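Local structure of conserved domain protein (Streptococcus pneumoniae, 2I7R) at residues A[9-14]-A[46-51]; A[25-30]-A[39-44]; A[64-69]-A[109-114]. The protein is of unknown function but belongs to the glyoxalase/bleomycin resistance/dioxygenase superfamily, many of whose members bind metals or small molecules in a cleft formed by paired beta-alpha-beta-beta-beta modules. One frame throughout, in Å; residues are numbered along the deposited sequence.

Contact 1 of 3, residues A[9-14]-A[46-51]; sequences LDIIVS and HCLMLS
Leu9 and Leu48 lie side by side on neighbouring parallel strands and point the same way, with Leu9 CD2 3.7 Å from Leu48 CD1. Both swing CG anti to the backbone N (chi1 168° and 175°), which lays the two branched ends along each other on the face that packs on strand 65-70. The same Leu48 CD1 also meets Ile11, whose CG1 approaches aslant at 3.9 Å, while Ile11 CB rests on Leu50 CD2. Leu50 and Val13 also touch helix 16-27, both of them on Val19.

Across the other face Asp10 and selenomethionine Met49 pass obliquely: Asp10 OD1 lies 3.5 Å from Met49 CB, and the selenium-bearing end leads away. The carboxylate is held from outside the pair, OD1 by Gln8 and OD2 by His68 of the second subunit. Ile12 reaches Ser51 with its CD1, 4.1 Å from Ser51 CB.

At the end of the pairing the His46 ring presents its edge to Leu9, with CE1 3.7 Å from Leu9 N. Its ND1 donates to Cys47 O at 3.0 Å, from above the carbonyl plane, and Leu9 N binds the same oxygen from the opposite face. Four further backbone bonds carry the register onward, among them Met49 N to Leu9 O and Val13 N to Ser51 O.

Leu9 to Ile11 also pair antiparallel with a strand of the second subunit, continuing the sheet across the interface. First strand beside last, joined in parallel, is the arrangement of the beta-alpha-beta-beta-beta module of the glyoxalase fold.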
loop_
_atom_site.group_PDB
_atom_site.type_symbol
_atom_site.label_atom_id
_atom_site.label_comp_id
_atom_site.label_asym_id
_atom_site.label_seq_id
_atom_site.Cartn_x
_atom_site.Cartn_y
_atom_site.Cartn_z
ATOM N N LEU A 9 -1.757 -2.861 4.522
ATOM C CA LEU A 9 -1.918 -1.525 4.020
ATOM C C LEU A 9 -3.336 -1.113 4.370
ATOM O O LEU A 9 -4.287 -1.863 4.113
ATOM C CB LEU A 9 -1.690 -1.513 2.500
ATOM C CG LEU A 9 -2.089 -0.261 1.722
ATOM C CD1 LEU A 9 -1.163 0.936 2.061
ATOM C CD2 LEU A 9 -2.087 -0.560 0.237
ATOM N N ASP A 10 -3.482 0.051 5.006
ATOM C CA ASP A 10 -4.818 0.580 5.248
ATOM C C ASP A 10 -5.110 1.712 4.274
ATOM O O ASP A 10 -4.261 2.546 4.030
ATOM C CB ASP A 10 -4.964 1.163 6.653
ATOM C CG ASP A 10 -4.594 0.196 7.754
ATOM O OD1 ASP A 10 -4.375 -1.000 7.492
ATOM O OD2 ASP A 10 -4.508 0.684 8.903
ATOM N N ILE A 11 -6.338 1.758 3.793
ATOM C CA ILE A 11 -6.859 2.877 3.011
ATOM C C ILE A 11 -7.964 3.535 3.839
ATOM O O ILE A 11 -8.933 2.866 4.248
ATOM C CB ILE A 11 -7.483 2.433 1.634
ATOM C CG1 ILE A 11 -6.605 1.397 0.897
ATOM C CG2 ILE A 11 -7.841 3.691 0.778
ATOM C CD1 ILE A 11 -5.146 1.852 0.663
ATOM N N ILE A 12 -7.820 4.835 4.072
ATOM C CA ILE A 12 -8.810 5.585 4.851
ATOM C C ILE A 12 -9.855 6.153 3.872
ATOM O O ILE A 12 -9.506 6.896 2.915
ATOM C CB ILE A 12 -8.160 6.730 5.628
ATOM C CG1 ILE A 12 -6.960 6.262 6.439
ATOM C CG2 ILE A 12 -9.181 7.465 6.485
ATOM C CD1 ILE A 12 -7.173 4.925 7.138
ATOM N N VAL A 13 -11.114 5.782 4.107
ATOM C CA VAL A 13 -12.247 6.134 3.235
ATOM C C VAL A 13 -13.496 6.444 4.090
ATOM O O VAL A 13 -13.636 5.909 5.185
ATOM C CB VAL A 13 -12.543 5.018 2.178
ATOM C CG1 VAL A 13 -11.314 4.767 1.282
ATOM C CG2 VAL A 13 -13.027 3.689 2.836
ATOM N N SER A 14 -14.404 7.286 3.598
ATOM C CA SER A 14 -15.607 7.626 4.381
ATOM C C SER A 14 -16.725 6.588 4.297
ATOM O O SER A 14 -17.565 6.500 5.199
ATOM C CB SER A 14 -16.155 8.992 3.979
ATOM O OG SER A 14 -16.564 8.931 2.632
ATOM N N HIS A 46 -0.538 -10.745 2.053
ATOM C CA HIS A 46 -0.641 -9.318 2.418
ATOM C C HIS A 46 -2.096 -9.030 2.769
ATOM O O HIS A 46 -2.998 -9.611 2.183
ATOM C CB HIS A 46 -0.172 -8.494 1.213
ATOM C CG HIS A 46 0.332 -7.110 1.525
ATOM N ND1 HIS A 46 -0.437 -6.144 2.149
ATOM C CD2 HIS A 46 1.510 -6.506 1.219
ATOM C CE1 HIS A 46 0.252 -5.026 2.244
ATOM N NE2 HIS A 46 1.433 -5.214 1.681
ATOM N N CYS A 47 -2.330 -8.193 3.767
ATOM C CA CYS A 47 -3.691 -7.752 4.097
ATOM C C CYS A 47 -3.925 -6.337 3.633
ATOM O O CYS A 47 -3.015 -5.531 3.618
ATOM C CB CYS A 47 -3.952 -7.796 5.591
ATOM S SG CYS A 47 -4.211 -9.423 6.180
ATOM N N LEU A 48 -5.155 -6.047 3.264
ATOM C CA LEU A 48 -5.546 -4.710 2.876
ATOM C C LEU A 48 -6.778 -4.348 3.711
ATOM O O LEU A 48 -7.812 -4.988 3.581
ATOM C CB LEU A 48 -5.820 -4.675 1.350
ATOM C CG LEU A 48 -6.367 -3.423 0.623
ATOM C CD1 LEU A 48 -5.362 -2.290 0.566
ATOM C CD2 LEU A 48 -6.756 -3.782 -0.801
HETATM N N MSE A 49 -6.667 -3.332 4.564
HETATM C CA MSE A 49 -7.815 -2.840 5.322
HETATM C C MSE A 49 -8.445 -1.566 4.706
HETATM O O MSE A 49 -7.755 -0.716 4.119
HETATM C CB MSE A 49 -7.412 -2.518 6.774
HETATM C CG MSE A 49 -7.274 -3.723 7.713
HETATM SE SE MSE A 49 -6.341 -5.294 7.038
HETATM C CE MSE A 49 -6.017 -6.151 8.862
ATOM N N LEU A 50 -9.748 -1.429 4.886
ATOM C CA LEU A 50 -10.423 -0.154 4.673
ATOM C C LEU A 50 -10.829 0.342 6.050
ATOM O O LEU A 50 -11.335 -0.429 6.870
ATOM C CB LEU A 50 -11.658 -0.332 3.798
ATOM C CG LEU A 50 -11.455 -1.136 2.513
ATOM C CD1 LEU A 50 -12.798 -1.319 1.833
ATOM C CD2 LEU A 50 -10.449 -0.419 1.586
ATOM N N SER A 51 -10.589 1.608 6.329
ATOM C CA SER A 51 -10.947 2.128 7.637
ATOM C C SER A 51 -11.552 3.515 7.519
ATOM O O SER A 51 -11.037 4.341 6.792
ATOM C CB SER A 51 -9.737 2.111 8.566
ATOM O OG SER A 51 -10.019 2.848 9.743
#

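Contact 2 of 3, residues A[25-30]-A[39-44]; sequences HILDKK and AQFTIG
Apolar contact between the last turn of helix 16-27 and strand 38-43 runs through Leu27, whose CD1 touches both Phe41 CD1 at 3.8 Å and Ile43 CD1 at 4.1 Å. The leucine meets the ring obliquely, and its other methyl turns to Ile69 on strand 65-70. Phe41 itself lies against the helix, where Cys20 and Glu24 pack on it. Beyond the helix, which gives way to positive phi at Asp28, the chain passes along the ring: Lys29 O lies in the ring plane at its edge, 3.8 Å from Phe41 CE1.

The direct polar link is a single hydrogen bond from Lys29 NZ to Thr42 O, 2.9 Å long, with the ammonium nitrogen tilted 32° from the carbonyl plane. Lys29 carries its CG between the backbone N and the carbonyl carbon (chi1 75°), and a bend at chi3 of -73° curls the chain so that CE as well as NZ approaches that oxygen. The side chain thus reaches the strand, and Met4 of the second subunit packs on Lys29.

A water makes the other polar link. It donates to Lys30 O at 2.9 Å and accepts from Thr42 N at 3.0 Å, so both polar backbone atoms of Thr42 are used towards 25-30, one by the lysine and one through the water. The hydroxyl of Thr42 is engaged separately, by Asp32, which also takes a bond from Gln40 NE2.

The chemistry is thus split: the apolar side chains of Leu27, Phe41 and Ile43 join the helix end to the sheet, while at the partly exposed margin the Lys29 ammonium and a water tie the exit from the helix to backbone atoms of Thr42.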
loop_
_atom_site.group_PDB
_atom_site.type_symbol
_atom_site.label_atom_id
_atom_site.label_comp_id
_atom_site.label_asym_id
_atom_site.label_seq_id
_atom_site.Cartn_x
_atom_site.Cartn_y
_atom_site.Cartn_z
ATOM N N HIS A 25 -15.991 -7.224 -5.752
ATOM C CA HIS A 25 -16.236 -7.557 -7.158
ATOM C C HIS A 25 -14.933 -7.495 -7.947
ATOM O O HIS A 25 -14.632 -8.393 -8.734
ATOM C CB HIS A 25 -17.285 -6.645 -7.793
ATOM C CG HIS A 25 -18.650 -6.814 -7.222
ATOM N ND1 HIS A 25 -19.255 -5.849 -6.449
ATOM C CD2 HIS A 25 -19.527 -7.841 -7.299
ATOM C CE1 HIS A 25 -20.451 -6.272 -6.077
ATOM N NE2 HIS A 25 -20.642 -7.476 -6.587
ATOM N N ILE A 26 -14.141 -6.452 -7.714
ATOM C CA ILE A 26 -12.881 -6.335 -8.442
ATOM C C ILE A 26 -11.908 -7.479 -8.131
ATOM O O ILE A 26 -11.260 -8.004 -9.030
ATOM C CB ILE A 26 -12.222 -5.002 -8.172
ATOM C CG1 ILE A 26 -13.031 -3.892 -8.852
ATOM C CG2 ILE A 26 -10.738 -5.034 -8.642
ATOM C CD1 ILE A 26 -12.802 -2.548 -8.273
ATOM N N LEU A 27 -11.808 -7.857 -6.862
ATOM C CA LEU A 27 -10.857 -8.854 -6.432
ATOM C C LEU A 27 -11.434 -10.256 -6.581
ATOM O O LEU A 27 -10.701 -11.257 -6.530
ATOM C CB LEU A 27 -10.486 -8.617 -4.972
ATOM C CG LEU A 27 -9.620 -7.401 -4.622
ATOM C CD1 LEU A 27 -9.584 -7.219 -3.099
ATOM C CD2 LEU A 27 -8.208 -7.542 -5.261
ATOM N N ASP A 28 -12.761 -10.317 -6.749
ATOM C CA ASP A 28 -13.485 -11.572 -6.858
ATOM C C ASP A 28 -13.278 -12.397 -5.585
ATOM O O ASP A 28 -13.157 -13.617 -5.640
ATOM C CB ASP A 28 -13.007 -12.363 -8.080
ATOM C CG ASP A 28 -13.895 -13.513 -8.405
ATOM O OD1 ASP A 28 -15.093 -13.441 -8.107
ATOM O OD2 ASP A 28 -13.389 -14.492 -8.972
ATOM N N LYS A 29 -13.212 -11.722 -4.446
ATOM C CA LYS A 29 -13.255 -12.427 -3.156
ATOM C C LYS A 29 -13.878 -11.528 -2.129
ATOM O O LYS A 29 -13.765 -10.288 -2.220
ATOM C CB LYS A 29 -11.869 -12.917 -2.687
ATOM C CG LYS A 29 -10.952 -11.857 -2.167
ATOM C CD LYS A 29 -9.565 -12.438 -1.924
ATOM C CE LYS A 29 -9.521 -13.330 -0.703
ATOM N NZ LYS A 29 -8.270 -14.152 -0.738
ATOM N N LYS A 30 -14.548 -12.148 -1.161
ATOM C CA LYS A 30 -15.201 -11.397 -0.104
ATOM C C LYS A 30 -14.162 -10.899 0.881
ATOM O O LYS A 30 -13.096 -11.475 0.992
ATOM C CB LYS A 30 -16.251 -12.273 0.628
ATOM C CG LYS A 30 -17.343 -12.838 -0.274
ATOM C CD LYS A 30 -18.300 -11.767 -0.704
ATOM C CE LYS A 30 -19.456 -12.352 -1.495
ATOM N NZ LYS A 30 -20.618 -11.414 -1.389
ATOM N N ALA A 39 -13.074 -2.929 7.025
ATOM C CA ALA A 39 -13.112 -4.190 6.240
ATOM C C ALA A 39 -11.691 -4.718 6.079
ATOM O O ALA A 39 -10.726 -3.944 5.980
ATOM C CB ALA A 39 -13.760 -3.980 4.853
ATOM N N GLN A 40 -11.553 -6.034 6.074
ATOM C CA GLN A 40 -10.248 -6.647 5.984
ATOM C C GLN A 40 -10.261 -7.609 4.841
ATOM O O GLN A 40 -11.110 -8.500 4.801
ATOM C CB GLN A 40 -9.920 -7.436 7.264
ATOM C CG GLN A 40 -8.781 -8.477 7.104
ATOM C CD GLN A 40 -8.671 -9.389 8.336
ATOM O OE1 GLN A 40 -8.769 -8.916 9.473
ATOM N NE2 GLN A 40 -8.477 -10.688 8.111
ATOM N N PHE A 41 -9.287 -7.472 3.949
ATOM C CA PHE A 41 -9.081 -8.426 2.898
ATOM C C PHE A 41 -7.740 -9.078 3.122
ATOM O O PHE A 41 -6.787 -8.425 3.534
ATOM C CB PHE A 41 -9.055 -7.732 1.523
ATOM C CG PHE A 41 -10.385 -7.166 1.088
ATOM C CD1 PHE A 41 -11.209 -7.886 0.229
ATOM C CD2 PHE A 41 -10.805 -5.918 1.524
ATOM C CE1 PHE A 41 -12.431 -7.372 -0.193
ATOM C CE2 PHE A 41 -12.039 -5.387 1.080
ATOM C CZ PHE A 41 -12.835 -6.110 0.237
ATOM N N THR A 42 -7.668 -10.373 2.847
ATOM C CA THR A 42 -6.387 -11.062 2.722
ATOM C C THR A 42 -6.155 -11.304 1.221
ATOM O O THR A 42 -7.049 -11.773 0.502
ATOM C CB THR A 42 -6.387 -12.353 3.573
ATOM O OG1 THR A 42 -6.630 -11.996 4.953
ATOM C CG2 THR A 42 -5.052 -13.106 3.475
ATOM N N ILE A 43 -4.992 -10.897 0.734
ATOM C CA ILE A 43 -4.632 -11.110 -0.651
ATOM C C ILE A 43 -3.278 -11.787 -0.704
ATOM O O ILE A 43 -2.231 -11.119 -0.804
ATOM C CB ILE A 43 -4.590 -9.805 -1.491
ATOM C CG1 ILE A 43 -5.829 -8.905 -1.248
ATOM C CG2 ILE A 43 -4.451 -10.174 -2.959
ATOM C CD1 ILE A 43 -5.709 -7.446 -1.783
ATOM N N GLY A 44 -3.310 -13.115 -0.645
ATOM C CA GLY A 44 -2.100 -13.927 -0.584
ATOM C C GLY A 44 -1.458 -13.714 0.772
ATOM O O GLY A 44 -2.045 -14.023 1.791
HETATM O O HOH W 1 -10.324 -11.537 1.990
#

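Contact 3 of 3, residues A[64-69]-A[109-114]; sequences GIIIHI and GLVLDF
His68 and Asp113 form a His-carboxylate hydrogen bond, ND1 to OD2 at 2.7 Å. The oxygen sits close to the imidazole plane at the ring edge and offers its anti lone pair, with ring and carboxylate 83° apart. Asp113 has its CG anti to the backbone N (chi1 175°), which sends the carboxylate across to the neighbouring strand. Its OD1 accepts from Leu102 N. Ile66 CG2 lies over one face of the ring, toward its rim, and also meets Asp113 CB at 4.0 Å.

Backbone bonds join the strands in parallel: Ile67 N to Val111 O at 3.0 Å, Asp113 N to Ile67 O, and Ile69 N to Asp113 O. Ahead of these bonds, a water accepts from Ile65 N and donates to Gly109 O at 2.8 Å.

Most apolar contacts lie on the face opposite the histidine. Leu110 CD2 touches Ile65 CD1 at 3.8 Å and also Ile67 CD1. Ile69 CD1 touches both Leu112 CD2 and Phe114 CE1, each at 4.0 Å. On the His68 face, Ile66 CG1 meets Val111 CG1 at 4.0 Å.

Strand 65-70 also pairs antiparallel with a strand of the second subunit. Across that interface His68 NE2 binds Asp10 of the second subunit, so the buried imidazole is fixed in rotation by two carboxylates, one from each chain.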
loop_
_atom_site.group_PDB
_atom_site.type_symbol
_atom_site.label_atom_id
_atom_site.label_comp_id
_atom_site.label_asym_id
_atom_site.label_seq_id
_atom_site.Cartn_x
_atom_site.Cartn_y
_atom_site.Cartn_z
ATOM N N GLY A 64 -2.979 8.585 -5.986
ATOM C CA GLY A 64 -1.529 8.520 -5.913
ATOM C C GLY A 64 -0.919 7.200 -5.526
ATOM O O GLY A 64 0.229 7.150 -5.157
ATOM N N ILE A 65 -1.663 6.105 -5.620
ATOM C CA ILE A 65 -1.020 4.808 -5.424
ATOM C C ILE A 65 -1.463 3.795 -6.466
ATOM O O ILE A 65 -2.508 3.951 -7.098
ATOM C CB ILE A 65 -1.239 4.221 -3.987
ATOM C CG1 ILE A 65 -2.619 3.547 -3.879
ATOM C CG2 ILE A 65 -0.908 5.321 -2.880
ATOM C CD1 ILE A 65 -2.948 2.914 -2.491
ATOM N N ILE A 66 -0.631 2.783 -6.653
ATOM C CA ILE A 66 -0.992 1.595 -7.431
ATOM C C ILE A 66 -0.702 0.385 -6.545
ATOM O O ILE A 66 0.383 0.248 -5.985
ATOM C CB ILE A 66 -0.199 1.523 -8.780
ATOM C CG1 ILE A 66 -0.563 2.748 -9.662
ATOM C CG2 ILE A 66 -0.469 0.220 -9.510
ATOM C CD1 ILE A 66 0.234 2.893 -10.941
ATOM N N ILE A 67 -1.717 -0.459 -6.410
ATOM C CA ILE A 67 -1.661 -1.682 -5.620
ATOM C C ILE A 67 -1.488 -2.798 -6.637
ATOM O O ILE A 67 -2.428 -3.074 -7.410
ATOM C CB ILE A 67 -3.004 -1.882 -4.865
ATOM C CG1 ILE A 67 -3.147 -0.902 -3.668
ATOM C CG2 ILE A 67 -3.188 -3.303 -4.469
ATOM C CD1 ILE A 67 -4.618 -0.806 -3.225
ATOM N N HIS A 68 -0.302 -3.413 -6.660
ATOM C CA HIS A 68 0.010 -4.485 -7.624
ATOM C C HIS A 68 -0.265 -5.841 -7.020
ATOM O O HIS A 68 0.235 -6.163 -5.936
ATOM C CB HIS A 68 1.470 -4.457 -8.096
ATOM C CG HIS A 68 1.899 -3.166 -8.730
ATOM N ND1 HIS A 68 1.958 -2.986 -10.096
ATOM C CD2 HIS A 68 2.327 -2.007 -8.184
ATOM C CE1 HIS A 68 2.350 -1.752 -10.361
ATOM N NE2 HIS A 68 2.613 -1.147 -9.216
ATOM N N ILE A 69 -1.021 -6.652 -7.755
ATOM C CA ILE A 69 -1.383 -7.987 -7.315
ATOM C C ILE A 69 -0.867 -9.004 -8.317
ATOM O O ILE A 69 -1.287 -9.012 -9.503
ATOM C CB ILE A 69 -2.911 -8.143 -7.114
ATOM C CG1 ILE A 69 -3.407 -7.088 -6.110
ATOM C CG2 ILE A 69 -3.281 -9.613 -6.645
ATOM C CD1 ILE A 69 -4.906 -6.893 -6.076
ATOM N N GLY A 109 -10.609 6.312 -5.776
ATOM C CA GLY A 109 -9.318 6.779 -6.282
ATOM C C GLY A 109 -8.273 5.664 -6.399
ATOM O O GLY A 109 -7.194 5.912 -6.949
ATOM N N LEU A 110 -8.561 4.446 -5.903
ATOM C CA LEU A 110 -7.528 3.371 -5.927
ATOM C C LEU A 110 -7.354 2.891 -7.344
ATOM O O LEU A 110 -8.328 2.882 -8.090
ATOM C CB LEU A 110 -7.888 2.160 -5.077
ATOM C CG LEU A 110 -8.088 2.476 -3.593
ATOM C CD1 LEU A 110 -8.903 1.419 -2.937
ATOM C CD2 LEU A 110 -6.760 2.689 -2.958
ATOM N N VAL A 111 -6.127 2.494 -7.672
ATOM C CA VAL A 111 -5.754 1.895 -8.953
ATOM C C VAL A 111 -5.087 0.540 -8.654
ATOM O O VAL A 111 -4.223 0.417 -7.775
ATOM C CB VAL A 111 -4.754 2.807 -9.764
ATOM C CG1 VAL A 111 -4.242 2.087 -11.045
ATOM C CG2 VAL A 111 -5.357 4.251 -10.079
ATOM N N LEU A 112 -5.504 -0.476 -9.379
ATOM C CA LEU A 112 -5.009 -1.824 -9.116
ATOM C C LEU A 112 -4.315 -2.323 -10.368
ATOM O O LEU A 112 -4.759 -2.028 -11.489
ATOM C CB LEU A 112 -6.133 -2.781 -8.680
ATOM C CG LEU A 112 -6.642 -2.536 -7.233
ATOM C CD1 LEU A 112 -7.609 -1.374 -7.191
ATOM C CD2 LEU A 112 -7.311 -3.794 -6.628
ATOM N N ASP A 113 -3.228 -3.061 -10.165
ATOM C CA ASP A 113 -2.554 -3.759 -11.264
ATOM C C ASP A 113 -2.587 -5.248 -10.986
ATOM O O ASP A 113 -2.099 -5.698 -9.955
ATOM C CB ASP A 113 -1.109 -3.259 -11.395
ATOM C CG ASP A 113 -0.300 -4.015 -12.443
ATOM O OD1 ASP A 113 -0.882 -4.478 -13.435
ATOM O OD2 ASP A 113 0.920 -4.136 -12.271
ATOM N N PHE A 114 -3.220 -6.003 -11.881
ATOM C CA PHE A 114 -3.109 -7.458 -11.883
ATOM C C PHE A 114 -1.992 -7.838 -12.879
ATOM O O PHE A 114 -2.112 -7.574 -14.074
ATOM C CB PHE A 114 -4.452 -8.093 -12.258
ATOM C CG PHE A 114 -5.578 -7.737 -11.310
ATOM C CD1 PHE A 114 -5.849 -8.536 -10.207
ATOM C CD2 PHE A 114 -6.351 -6.597 -11.516
ATOM C CE1 PHE A 114 -6.902 -8.219 -9.331
ATOM C CE2 PHE A 114 -7.410 -6.263 -10.647
ATOM C CZ PHE A 114 -7.684 -7.065 -9.552
HETATM O O HOH W 2 -4.448 5.557 -6.530
#

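In the fold
Along the chain contact 2 falls between the two segments of contact 1, and contact 3 follows both. Contacts 1 and 2, with centres about 11 Å apart, share a four-stranded sheet in which strands 46-51 and 38-43 are antiparallel neighbours; contact 2 adds the end of helix 16-27. Contact 3 joins the parallel strands of the second sheet, which repeats the 1-4-3-2 strand order; its centre lies about 13 Å from that of contact 1 and 14 Å from that of contact 2. Leu9, Ile11, Leu27 and Ile43 pack on strand 65-70, so the two modules meet there, and all three contacts reach the second subunit, consistent with a dimer built through both sheets.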